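Local coordinates for protein ArCE4A (Arthrobacter sp. AW19M34-1, PDB 5LFZ) that probably removes acetyl groups from N-acetylated sugar polymers such as chitin, as a metal-dependent deacetylase of carbohydrate esterase family 4, at residues G76-S81 with P116-P121; I159-A164 with S188-A193; G167-M172 with D201-G206. All blocks are in the same frame, centred on the assembly; numbering follows the deposited sequence.

Interaction 1: G76-S81 with P116-P121; sequences GHQIGS and PQILRP
With CG anti to the backbone N (chi1 -178°) and the rest of the chain extended, Gln78 carries its amide out toward the loop 116-121, where it meets Ile118 coming from the opposite direction. Ile118 holds CG1 between its own N and carbonyl carbon (chi1 55°), which brings Ile118 CD1 to 3.4 Å from Gln78 NE2. The amide keeps polar partners elsewhere: OE1 accepts from the backbone N of Asp201, while NE2 gives to a water that also donates to Ile79 O and accepts from Gln117 N, so one molecule joins strand 78-81 to the loop. Glycine suits position 80, since a CB there would press on Ile118 CG1; Gly80 CA already lies 3.5 Å from Ile118 O.

Ser81 carries the backbone join, in the pattern of a parallel bridge to Leu119. Ser81 N donates to Ile118 O at 3.0 Å, and Ser81 O accepts from Arg120 N at 2.8 Å; Leu119 CA adds a CA-H...O contact to the same oxygen. The small Ser81 side chain packs by OG against Leu119 CD1 (3.6 Å), with OG also accepting from Thr83 N.

The bridge probably helps to hold the start of the Arg-Pro-Pro-Tyr-Gly sequence near the metal. Arg120 O accepts from ND1 of His82, a residue that binds nickel with Asp33 and His86, and the Arg120 guanidinium forms a salt bridge with Asp32: an arrangement characteristic of the active-site wall of the NodB-homology deacetylases.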
# COMPACT_ATOMS: atom_id res chain seq x y z
N GLY A 76 2.44 8.63 10.70
CA GLY A 76 1.11 8.84 10.15
C GLY A 76 0.71 7.95 8.98
O GLY A 76 -0.34 8.15 8.38
N HIS A 77 1.55 6.98 8.66
CA HIS A 77 1.27 6.09 7.53
C HIS A 77 0.44 4.90 7.97
O HIS A 77 0.19 4.70 9.17
CB HIS A 77 2.59 5.64 6.90
CG HIS A 77 3.49 6.79 6.55
ND1 HIS A 77 3.25 7.62 5.48
CD2 HIS A 77 4.60 7.27 7.15
CE1 HIS A 77 4.19 8.55 5.42
NE2 HIS A 77 5.02 8.36 6.43
N GLN A 78 0.01 4.11 6.99
CA GLN A 78 -0.74 2.89 7.26
C GLN A 78 0.03 1.67 6.79
O GLN A 78 0.59 1.66 5.69
CB GLN A 78 -2.11 2.94 6.60
CG GLN A 78 -2.94 1.70 6.89
CD GLN A 78 -4.36 1.82 6.40
OE1 GLN A 78 -4.71 2.74 5.66
NE2 GLN A 78 -5.20 0.87 6.79
N ILE A 79 0.06 0.63 7.62
CA ILE A 79 0.69 -0.62 7.23
C ILE A 79 -0.37 -1.64 6.82
O ILE A 79 -1.31 -1.92 7.59
CB ILE A 79 1.54 -1.20 8.38
CG1 ILE A 79 2.59 -0.16 8.81
CG2 ILE A 79 2.16 -2.53 7.97
CD1 ILE A 79 3.32 -0.51 10.08
N GLY A 80 -0.23 -2.18 5.62
CA GLY A 80 -1.08 -3.26 5.15
C GLY A 80 -0.26 -4.53 4.94
O GLY A 80 0.97 -4.47 4.89
N SER A 81 -0.94 -5.67 4.82
CA SER A 81 -0.25 -6.92 4.54
C SER A 81 -0.16 -7.19 3.04
O SER A 81 -1.12 -6.97 2.31
CB SER A 81 -0.98 -8.09 5.22
OG SER A 81 -0.46 -9.33 4.78
N PRO A 116 -2.18 -5.15 10.92
CA PRO A 116 -2.72 -4.52 9.71
C PRO A 116 -4.23 -4.68 9.66
O PRO A 116 -4.78 -5.58 10.30
CB PRO A 116 -2.05 -5.30 8.57
CG PRO A 116 -1.80 -6.65 9.17
CD PRO A 116 -1.42 -6.38 10.60
N GLN A 117 -4.91 -3.80 8.94
CA GLN A 117 -6.36 -3.86 8.86
C GLN A 117 -6.80 -4.08 7.43
O GLN A 117 -8.00 -4.13 7.14
CB GLN A 117 -6.98 -2.58 9.43
CG GLN A 117 -6.56 -2.29 10.86
CD GLN A 117 -6.94 -0.89 11.30
OE1 GLN A 117 -7.21 -0.02 10.48
NE2 GLN A 117 -6.95 -0.67 12.61
N ILE A 118 -5.83 -4.21 6.53
CA ILE A 118 -6.07 -4.39 5.11
C ILE A 118 -5.00 -5.32 4.53
O ILE A 118 -3.90 -5.41 5.06
CB ILE A 118 -6.04 -3.05 4.34
CG1 ILE A 118 -4.73 -2.31 4.62
CG2 ILE A 118 -7.22 -2.17 4.76
CD1 ILE A 118 -4.64 -0.93 3.97
N LEU A 119 -5.33 -5.99 3.43
CA LEU A 119 -4.37 -6.87 2.75
C LEU A 119 -4.49 -6.66 1.25
O LEU A 119 -5.58 -6.50 0.72
CB LEU A 119 -4.63 -8.34 3.11
CG LEU A 119 -3.70 -9.41 2.51
CD1 LEU A 119 -3.53 -10.58 3.48
CD2 LEU A 119 -4.20 -9.93 1.16
N ARG A 120 -3.34 -6.65 0.57
CA ARG A 120 -3.32 -6.58 -0.89
C ARG A 120 -2.74 -7.89 -1.41
O ARG A 120 -1.64 -8.28 -1.01
CB ARG A 120 -2.49 -5.40 -1.37
CG ARG A 120 -2.30 -5.37 -2.87
CD ARG A 120 -1.64 -4.08 -3.31
NE ARG A 120 -2.58 -2.96 -3.36
CZ ARG A 120 -2.18 -1.69 -3.40
NH1 ARG A 120 -0.89 -1.41 -3.39
NH2 ARG A 120 -3.07 -0.70 -3.45
N PRO A 121 -3.49 -8.60 -2.25
CA PRO A 121 -2.99 -9.89 -2.72
C PRO A 121 -1.91 -9.70 -3.78
O PRO A 121 -2.09 -8.87 -4.67
CB PRO A 121 -4.23 -10.56 -3.31
CG PRO A 121 -5.08 -9.41 -3.77
CD PRO A 121 -4.83 -8.29 -2.77
O HOH W 1 -3.80 -1.23 8.60

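Interaction 2: I159-A164 with S188-A193; sequences IALEEA and SKLHDA
Leu161 is the main bump on helix 153-163, and it pushes into a shallow hollow on helix 177-192 bounded by Lys189, Leu190 and, just past the helix, Ala193. With CG anti to the backbone N (chi1 179°), the end of the side chain swings across to the neighbouring helix and splits over two surfaces. Leu161 CD1 settles 3.6 Å from the backbone oxygen Lys189 O and 3.9 Å from the methyl Ala193 CB. Leu161 CD2 takes the flank, 3.7 Å from Lys189 CD, and the two side chains cross there at about a right angle. A lysine serves well at this edge because its methylene stem can cover the leucine, while the end of the chain, bent at chi4, leads away from the contact.

The return bump is Leu190. Leu190 CD2 sits against the hollow formed by Ala160 and Ala164, one helical turn apart, and lies 4.2 Å from Ala164 CB and 4.3 Å from Ala160 O; alanine is small enough in both places to form the hollow. The two bumps also touch each other, Leu161 CD1 lying 4.2 Å from Leu190 CD2.

Successive helices of an alpha/beta barrel lie side by side in this way on the outside of a parallel sheet. Here the two axes run nearly parallel, 12° apart, with a closest approach of 9.9 Å, and strand 168-173 connects them in sequence. Ile170 of that strand lies beneath, touching both Ala160 and Leu190, while Leu190 also reaches Leu197.

With an alanine here in place of Leu161, the hollow between Lys189 and Ala193 would probably be left as a gap and the lysine stem would lose its apolar cover.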
# COMPACT_ATOMS: atom_id res chain seq x y z
N ILE A 159 2.04 8.61 -15.23
CA ILE A 159 0.88 7.71 -15.18
C ILE A 159 0.03 7.97 -13.94
O ILE A 159 -1.19 8.02 -14.02
CB ILE A 159 1.32 6.23 -15.22
CG1 ILE A 159 1.98 5.93 -16.57
CG2 ILE A 159 0.13 5.30 -14.99
CD1 ILE A 159 2.59 4.55 -16.67
N ALA A 160 0.68 8.14 -12.79
CA ALA A 160 -0.04 8.42 -11.56
C ALA A 160 -0.84 9.71 -11.68
O ALA A 160 -2.02 9.75 -11.32
CB ALA A 160 0.92 8.50 -10.38
N LEU A 161 -0.21 10.76 -12.19
CA LEU A 161 -0.86 12.06 -12.29
C LEU A 161 -2.03 12.05 -13.27
O LEU A 161 -3.12 12.54 -12.97
CB LEU A 161 0.14 13.14 -12.71
CG LEU A 161 -0.43 14.55 -12.88
CD1 LEU A 161 -1.03 15.04 -11.57
CD2 LEU A 161 0.63 15.51 -13.41
N GLU A 162 -1.80 11.48 -14.45
CA GLU A 162 -2.76 11.59 -15.54
C GLU A 162 -3.92 10.61 -15.42
O GLU A 162 -4.99 10.85 -15.99
CB GLU A 162 -2.07 11.39 -16.89
CG GLU A 162 -1.06 12.48 -17.23
CD GLU A 162 -0.49 12.33 -18.63
OE1 GLU A 162 -0.69 11.26 -19.24
OE2 GLU A 162 0.15 13.29 -19.11
N GLU A 163 -3.73 9.51 -14.70
CA GLU A 163 -4.78 8.50 -14.57
C GLU A 163 -5.54 8.60 -13.25
O GLU A 163 -6.63 8.05 -13.12
CB GLU A 163 -4.21 7.09 -14.71
CG GLU A 163 -3.77 6.74 -16.12
CD GLU A 163 -3.38 5.28 -16.26
OE1 GLU A 163 -3.70 4.49 -15.35
OE2 GLU A 163 -2.76 4.91 -17.28
N ALA A 164 -4.97 9.31 -12.27
CA ALA A 164 -5.63 9.47 -10.98
C ALA A 164 -6.91 10.26 -11.13
O ALA A 164 -7.01 11.15 -11.97
CB ALA A 164 -4.71 10.15 -9.98
N SER A 188 3.98 16.72 -5.32
CA SER A 188 3.82 18.11 -5.76
C SER A 188 2.75 18.22 -6.84
O SER A 188 1.87 19.08 -6.77
CB SER A 188 5.14 18.67 -6.29
OG SER A 188 6.09 18.79 -5.24
N LYS A 189 2.83 17.35 -7.84
CA LYS A 189 1.89 17.41 -8.95
C LYS A 189 0.48 16.98 -8.55
O LYS A 189 -0.50 17.56 -9.04
CB LYS A 189 2.39 16.55 -10.11
CG LYS A 189 3.49 17.25 -10.93
CD LYS A 189 3.99 16.38 -12.06
CE LYS A 189 5.04 17.11 -12.88
NZ LYS A 189 4.46 18.26 -13.63
N LEU A 190 0.35 15.99 -7.67
CA LEU A 190 -0.99 15.59 -7.23
C LEU A 190 -1.63 16.71 -6.40
O LEU A 190 -2.82 16.99 -6.55
CB LEU A 190 -0.93 14.28 -6.43
CG LEU A 190 -0.70 13.03 -7.27
CD1 LEU A 190 -0.41 11.83 -6.38
CD2 LEU A 190 -1.90 12.76 -8.19
N HIS A 191 -0.84 17.35 -5.55
CA HIS A 191 -1.32 18.52 -4.83
C HIS A 191 -1.73 19.64 -5.78
O HIS A 191 -2.79 20.24 -5.64
CB HIS A 191 -0.26 19.04 -3.86
CG HIS A 191 -0.17 18.27 -2.59
ND1 HIS A 191 0.92 18.34 -1.75
CD2 HIS A 191 -1.03 17.41 -2.00
CE1 HIS A 191 0.72 17.56 -0.70
NE2 HIS A 191 -0.45 16.98 -0.83
N ASP A 192 -0.88 19.91 -6.77
CA ASP A 192 -1.15 20.99 -7.71
C ASP A 192 -2.39 20.66 -8.55
O ASP A 192 -3.06 21.55 -9.06
CB ASP A 192 0.06 21.23 -8.60
CG ASP A 192 -0.06 22.50 -9.40
OD1 ASP A 192 -0.66 23.48 -8.89
OD2 ASP A 192 0.44 22.54 -10.54
N ALA A 193 -2.68 19.37 -8.68
CA ALA A 193 -3.85 18.92 -9.44
C ALA A 193 -5.12 18.92 -8.58
O ALA A 193 -6.20 18.56 -9.07
CB ALA A 193 -3.59 17.54 -10.01

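Interaction 3: G167-M172 with D201-G206; sequences GSIILM and DQLFAG
Ile169 reaches Leu203 with one branch atom and Phe204 with the next. Ile169 CG1 lies 3.5 Å from Leu203 CD2, and beyond it Ile169 CD1 meets the ring of Phe204 at the edge, near the ring plane, 3.7 Å from Phe204 CE2. A beta-branched isoleucine, with a CG1-CD1 arm, suits a place where an aliphatic and an aromatic neighbour must be met at once. Leu203 keeps CG anti to its own N (chi1 -177°), which sends its two methyls toward the strand: Leu203 CD2 also touches Gly167 O at 3.8 Å, and Leu203 CD1 lies 4.0 Å from Gly167 CA. Gly167 takes a positive phi of 94°, where any side chain would crowd the preceding carbonyl.

A second shell probably helps to hold these groups. Phe204 stacks on the ring of Phe209, and Leu203 O accepts from Arg218 NH1 at the end of helix 200-203. On the strand side Asp142 grips twice, accepting from Ile169 N and bonding to Ser168 OG, while Gly167 bonds to the backbones of Cys26 and Arg218. Strand 168-173 itself lies between strands 26-32 and 143-144 in the parallel sheet.

The five touching residues are buried, and what meets across the contact is hydrocarbon, apart from backbone oxygens brushed by Leu203. Attachment of the helix to the strand's beginning therefore probably rests on shape and exclusion of water, with the directional bonds supplied from outside.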
# COMPACT_ATOMS: atom_id res chain seq x y z
N GLY A 167 -10.85 9.49 -5.47
CA GLY A 167 -11.11 8.16 -4.95
C GLY A 167 -10.10 7.12 -5.39
O GLY A 167 -10.21 5.95 -5.02
N SER A 168 -9.11 7.53 -6.18
CA SER A 168 -8.13 6.60 -6.72
C SER A 168 -7.14 6.02 -5.72
O SER A 168 -6.81 6.64 -4.70
CB SER A 168 -7.34 7.26 -7.85
OG SER A 168 -8.06 7.23 -9.07
N ILE A 169 -6.67 4.82 -6.04
CA ILE A 169 -5.62 4.14 -5.30
C ILE A 169 -4.46 3.91 -6.26
O ILE A 169 -4.60 3.17 -7.24
CB ILE A 169 -6.09 2.81 -4.72
CG1 ILE A 169 -7.24 3.03 -3.73
CG2 ILE A 169 -4.93 2.07 -4.06
CD1 ILE A 169 -7.86 1.74 -3.21
N ILE A 170 -3.32 4.53 -5.99
CA ILE A 170 -2.18 4.46 -6.89
C ILE A 170 -1.20 3.38 -6.44
O ILE A 170 -0.75 3.40 -5.30
CB ILE A 170 -1.45 5.81 -6.98
CG1 ILE A 170 -2.43 6.91 -7.38
CG2 ILE A 170 -0.27 5.72 -7.96
CD1 ILE A 170 -1.78 8.28 -7.49
N LEU A 171 -0.90 2.44 -7.34
CA LEU A 171 0.05 1.36 -7.06
C LEU A 171 1.47 1.72 -7.49
O LEU A 171 1.73 1.99 -8.66
CB LEU A 171 -0.37 0.07 -7.78
CG LEU A 171 0.62 -1.09 -7.73
CD1 LEU A 171 0.77 -1.63 -6.32
CD2 LEU A 171 0.21 -2.21 -8.68
N MET A 172 2.37 1.71 -6.52
CA MET A 172 3.80 1.83 -6.76
C MET A 172 4.52 0.78 -5.94
O MET A 172 3.91 0.11 -5.09
CB MET A 172 4.30 3.23 -6.40
CG MET A 172 3.79 4.30 -7.32
SD MET A 172 4.10 5.95 -6.66
CE MET A 172 2.96 5.96 -5.28
N ASP A 201 -7.20 3.75 4.87
CA ASP A 201 -8.21 3.82 5.92
C ASP A 201 -9.07 5.07 5.76
O ASP A 201 -10.29 5.00 5.73
CB ASP A 201 -7.55 3.81 7.29
CG ASP A 201 -8.53 3.54 8.40
OD1 ASP A 201 -8.74 2.35 8.73
OD2 ASP A 201 -9.09 4.52 8.93
N GLN A 202 -8.41 6.22 5.63
CA GLN A 202 -9.11 7.49 5.43
C GLN A 202 -9.93 7.50 4.15
O GLN A 202 -11.05 8.02 4.12
CB GLN A 202 -8.13 8.66 5.41
CG GLN A 202 -7.29 8.83 6.66
CD GLN A 202 -6.26 9.94 6.50
OE1 GLN A 202 -5.23 9.76 5.85
NE2 GLN A 202 -6.56 11.10 7.07
N LEU A 203 -9.36 6.92 3.10
CA LEU A 203 -10.00 6.89 1.79
C LEU A 203 -11.35 6.18 1.85
O LEU A 203 -12.32 6.62 1.23
CB LEU A 203 -9.09 6.22 0.76
CG LEU A 203 -9.65 6.20 -0.67
CD1 LEU A 203 -9.71 7.60 -1.23
CD2 LEU A 203 -8.80 5.31 -1.54
N PHE A 204 -11.41 5.09 2.61
CA PHE A 204 -12.64 4.31 2.70
C PHE A 204 -13.46 4.61 3.95
O PHE A 204 -14.46 3.95 4.21
CB PHE A 204 -12.32 2.81 2.66
CG PHE A 204 -11.93 2.32 1.30
CD1 PHE A 204 -12.90 1.96 0.37
CD2 PHE A 204 -10.60 2.23 0.94
CE1 PHE A 204 -12.54 1.51 -0.88
CE2 PHE A 204 -10.23 1.78 -0.32
CZ PHE A 204 -11.21 1.42 -1.23
N ALA A 205 -13.03 5.61 4.72
CA ALA A 205 -13.73 5.98 5.95
C ALA A 205 -15.17 6.39 5.66
O ALA A 205 -15.42 7.31 4.87
CB ALA A 205 -12.99 7.10 6.66
N GLY A 206 -16.12 5.71 6.29
CA GLY A 206 -17.52 6.02 6.12
C GLY A 206 -18.24 5.07 5.17
O GLY A 206 -19.46 4.93 5.23

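Overall arrangement
All three contacts belong to the same barrel-like parallel sheet and its cover. Interaction 1 closes first along the chain; interactions 2 and 3 follow interleaved, their segments coming in the order 159-164, 167-172, 188-193, 201-206. Interactions 1 and 3 have centres 11 Å apart and meet through Asp201 and through Arg120, which packs on Ile169 and Leu171. Interactions 2 and 3, 15 Å apart between centres, meet where Ala160, Ala164 and Leu190 pack on Ile170 of strand 168-173. Interactions 1 and 2 stay separate, with nearest atoms about 11 Å apart. In space, interaction 3 lies between the other two, so the buried strand links the metal-side contact to the outer helix pair.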